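PDB 5W93: breast cancer anti-estrogen resistance protein 1 from Mus musculus, which acts as a docking protein that coordinates tyrosine kinase-based signalling in cell adhesion and is implicated in inducing cell migration. Local coordinates for residues Ser77-Tyr82 and Gln125-Val130. The protein carries 2 engineered substitutions. Sequence-based numbering, arbitrary orientation.
Sequences SQVTHY and QQFRRV
Tyr82 lays its ring across the backbone of Phe127, whose CA sits over one face, 4.1 Å from the ring centroid, a CH-pi contact. The two side chains then run past each other in opposite directions: CB of Tyr82 meets CD1 of Phe127 at 3.4 Å, while the rings, with planes 26° apart, are slid so far that they hardly overlap. Phe127 reaches this place with CG anti to its backbone N (chi1 178°), and CE1 at the edge of its ring lies 4.4 Å from CG1 of Val79. Val130 packs obliquely against the tyrosine, its CG2 lying 4.0 Å from Tyr82 CE2, and its other methyl, CG1, touches OE1 of Gln78 at 3.8 Å. At the outer end, Tyr82 OH lies 3.3 Å from Gln126 OE1, which sits near the plane of the phenol ring; the two side chains cross at about a right angle, with ring and amide planes turned 73° apart. On the opposite face, the edge of the His81 imidazole points at the phenol with CD2 over the ring centre. Deeper in, Val79 also packs on Leu66 of helix 42-69 and on Leu131, tying the antiparallel helices 73-102 and 107-135 into the four-helix bundle of this C-terminal, FAT-like domain. Cohesion is thus mainly apolar, with the phenol bridging a buried interior and a polar margin of glutamine amides.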
loop_
_atom_site.group_PDB
_atom_site.type_symbol
_atom_site.label_atom_id
_atom_site.label_comp_id
_atom_site.label_asym_id
_atom_site.label_seq_id
_atom_site.Cartn_x
_atom_site.Cartn_y
_atom_site.Cartn_z
ATOM N N SER A 77 15.752 -9.366 4.106
ATOM C CA SER A 77 16.155 -8.236 3.272
ATOM C C SER A 77 15.096 -7.792 2.289
ATOM O O SER A 77 14.758 -6.605 2.219
ATOM C CB SER A 77 17.427 -8.581 2.492
ATOM O OG SER A 77 18.553 -8.377 3.311
ATOM N N GLN A 78 14.609 -8.741 1.501
ATOM C CA GLN A 78 13.567 -8.452 0.530
ATOM C C GLN A 78 12.287 -7.930 1.192
ATOM O O GLN A 78 11.739 -6.927 0.759
ATOM C CB GLN A 78 13.259 -9.698 -0.296
ATOM C CG GLN A 78 14.360 -10.088 -1.285
ATOM C CD GLN A 78 14.317 -9.255 -2.550
ATOM O OE1 GLN A 78 13.265 -8.729 -2.924
ATOM N NE2 GLN A 78 15.462 -9.122 -3.215
ATOM N N VAL A 79 11.792 -8.603 2.230
ATOM C CA VAL A 79 10.501 -8.199 2.775
ATOM C C VAL A 79 10.642 -6.856 3.492
ATOM O O VAL A 79 9.758 -6.006 3.405
ATOM C CB VAL A 79 9.893 -9.287 3.709
ATOM C CG1 VAL A 79 9.691 -10.589 2.933
ATOM C CG2 VAL A 79 10.800 -9.562 4.853
ATOM N N THR A 80 11.769 -6.625 4.157
ATOM C CA THR A 80 11.987 -5.310 4.771
ATOM C C THR A 80 12.078 -4.197 3.697
ATOM O O THR A 80 11.555 -3.099 3.887
ATOM C CB THR A 80 13.256 -5.313 5.654
ATOM O OG1 THR A 80 13.027 -6.153 6.793
ATOM C CG2 THR A 80 13.603 -3.906 6.137
ATOM N N HIS A 81 12.715 -4.483 2.567
ATOM C CA HIS A 81 12.688 -3.549 1.437
ATOM C C HIS A 81 11.258 -3.154 1.054
ATOM O O HIS A 81 10.932 -1.979 0.977
ATOM C CB HIS A 81 13.374 -4.141 0.196
ATOM C CG HIS A 81 13.126 -3.341 -1.047
ATOM N ND1 HIS A 81 13.858 -2.217 -1.370
ATOM C CD2 HIS A 81 12.200 -3.474 -2.032
ATOM C CE1 HIS A 81 13.408 -1.704 -2.499
ATOM N NE2 HIS A 81 12.399 -2.448 -2.923
ATOM N N TYR A 82 10.401 -4.143 0.813
ATOM C CA TYR A 82 9.043 -3.837 0.378
ATOM C C TYR A 82 8.237 -3.184 1.490
ATOM O O TYR A 82 7.458 -2.282 1.218
ATOM C CB TYR A 82 8.328 -5.098 -0.174
ATOM C CG TYR A 82 8.815 -5.367 -1.578
ATOM C CD1 TYR A 82 8.391 -4.562 -2.640
ATOM C CD2 TYR A 82 9.761 -6.351 -1.834
ATOM C CE1 TYR A 82 8.879 -4.747 -3.922
ATOM C CE2 TYR A 82 10.260 -6.543 -3.126
ATOM C CZ TYR A 82 9.808 -5.739 -4.161
ATOM O OH TYR A 82 10.287 -5.917 -5.439
ATOM N N GLN A 125 1.751 -5.364 -5.921
ATOM C CA GLN A 125 1.701 -6.542 -6.781
ATOM C C GLN A 125 3.069 -7.195 -6.873
ATOM O O GLN A 125 3.188 -8.415 -6.886
ATOM C CB GLN A 125 1.216 -6.178 -8.185
ATOM C CG GLN A 125 -0.248 -5.828 -8.253
ATOM C CD GLN A 125 -1.132 -7.003 -7.885
ATOM O OE1 GLN A 125 -0.826 -8.161 -8.207
ATOM N NE2 GLN A 125 -2.231 -6.716 -7.205
ATOM N N GLN A 126 4.098 -6.354 -6.944
ATOM C CA GLN A 126 5.470 -6.813 -7.013
ATOM C C GLN A 126 5.889 -7.499 -5.709
ATOM O O GLN A 126 6.537 -8.547 -5.732
ATOM C CB GLN A 126 6.377 -5.630 -7.322
ATOM C CG GLN A 126 7.765 -5.995 -7.673
ATOM C CD GLN A 126 8.444 -4.861 -8.359
ATOM O OE1 GLN A 126 8.983 -3.975 -7.707
ATOM N NE2 GLN A 126 8.398 -4.856 -9.686
ATOM N N PHE A 127 5.502 -6.907 -4.577
ATOM C CA PHE A 127 5.714 -7.516 -3.262
ATOM C C PHE A 127 5.131 -8.931 -3.218
ATOM O O PHE A 127 5.803 -9.879 -2.824
ATOM C CB PHE A 127 5.078 -6.651 -2.169
ATOM C CG PHE A 127 5.193 -7.226 -0.770
ATOM C CD1 PHE A 127 6.355 -7.866 -0.347
ATOM C CD2 PHE A 127 4.132 -7.099 0.129
ATOM C CE1 PHE A 127 6.459 -8.378 0.953
ATOM C CE2 PHE A 127 4.222 -7.605 1.431
ATOM C CZ PHE A 127 5.390 -8.245 1.844
ATOM N N ARG A 128 3.891 -9.062 -3.651
ATOM C CA ARG A 128 3.222 -10.363 -3.645
ATOM C C ARG A 128 3.934 -11.358 -4.566
ATOM O O ARG A 128 4.121 -12.520 -4.209
ATOM C CB ARG A 128 1.758 -10.212 -4.054
ATOM C CG ARG A 128 0.943 -11.480 -3.802
ATOM C CD ARG A 128 0.080 -11.867 -4.987
ATOM N NE ARG A 128 0.808 -12.638 -5.988
ATOM C CZ ARG A 128 1.237 -12.148 -7.146
ATOM N NH1 ARG A 128 1.015 -10.876 -7.455
ATOM N NH2 ARG A 128 1.889 -12.933 -7.997
ATOM N N ARG A 129 4.345 -10.897 -5.745
ATOM C CA ARG A 129 5.086 -11.752 -6.675
ATOM C C ARG A 129 6.370 -12.291 -6.031
ATOM O O ARG A 129 6.672 -13.483 -6.098
ATOM C CB ARG A 129 5.417 -10.993 -7.962
ATOM C CG ARG A 129 5.663 -11.919 -9.164
ATOM C CD ARG A 129 6.061 -11.156 -10.417
ATOM N NE ARG A 129 7.501 -11.231 -10.629
ATOM C CZ ARG A 129 8.367 -10.309 -10.224
ATOM N NH1 ARG A 129 7.941 -9.225 -9.595
ATOM N NH2 ARG A 129 9.662 -10.471 -10.454
ATOM N N VAL A 130 7.121 -11.409 -5.398
ATOM C CA VAL A 130 8.345 -11.789 -4.707
ATOM C C VAL A 130 8.119 -12.790 -3.554
ATOM O O VAL A 130 8.908 -13.726 -3.375
ATOM C CB VAL A 130 9.050 -10.520 -4.182
ATOM C CG1 VAL A 130 10.099 -10.857 -3.149
ATOM C CG2 VAL A 130 9.649 -9.738 -5.367
#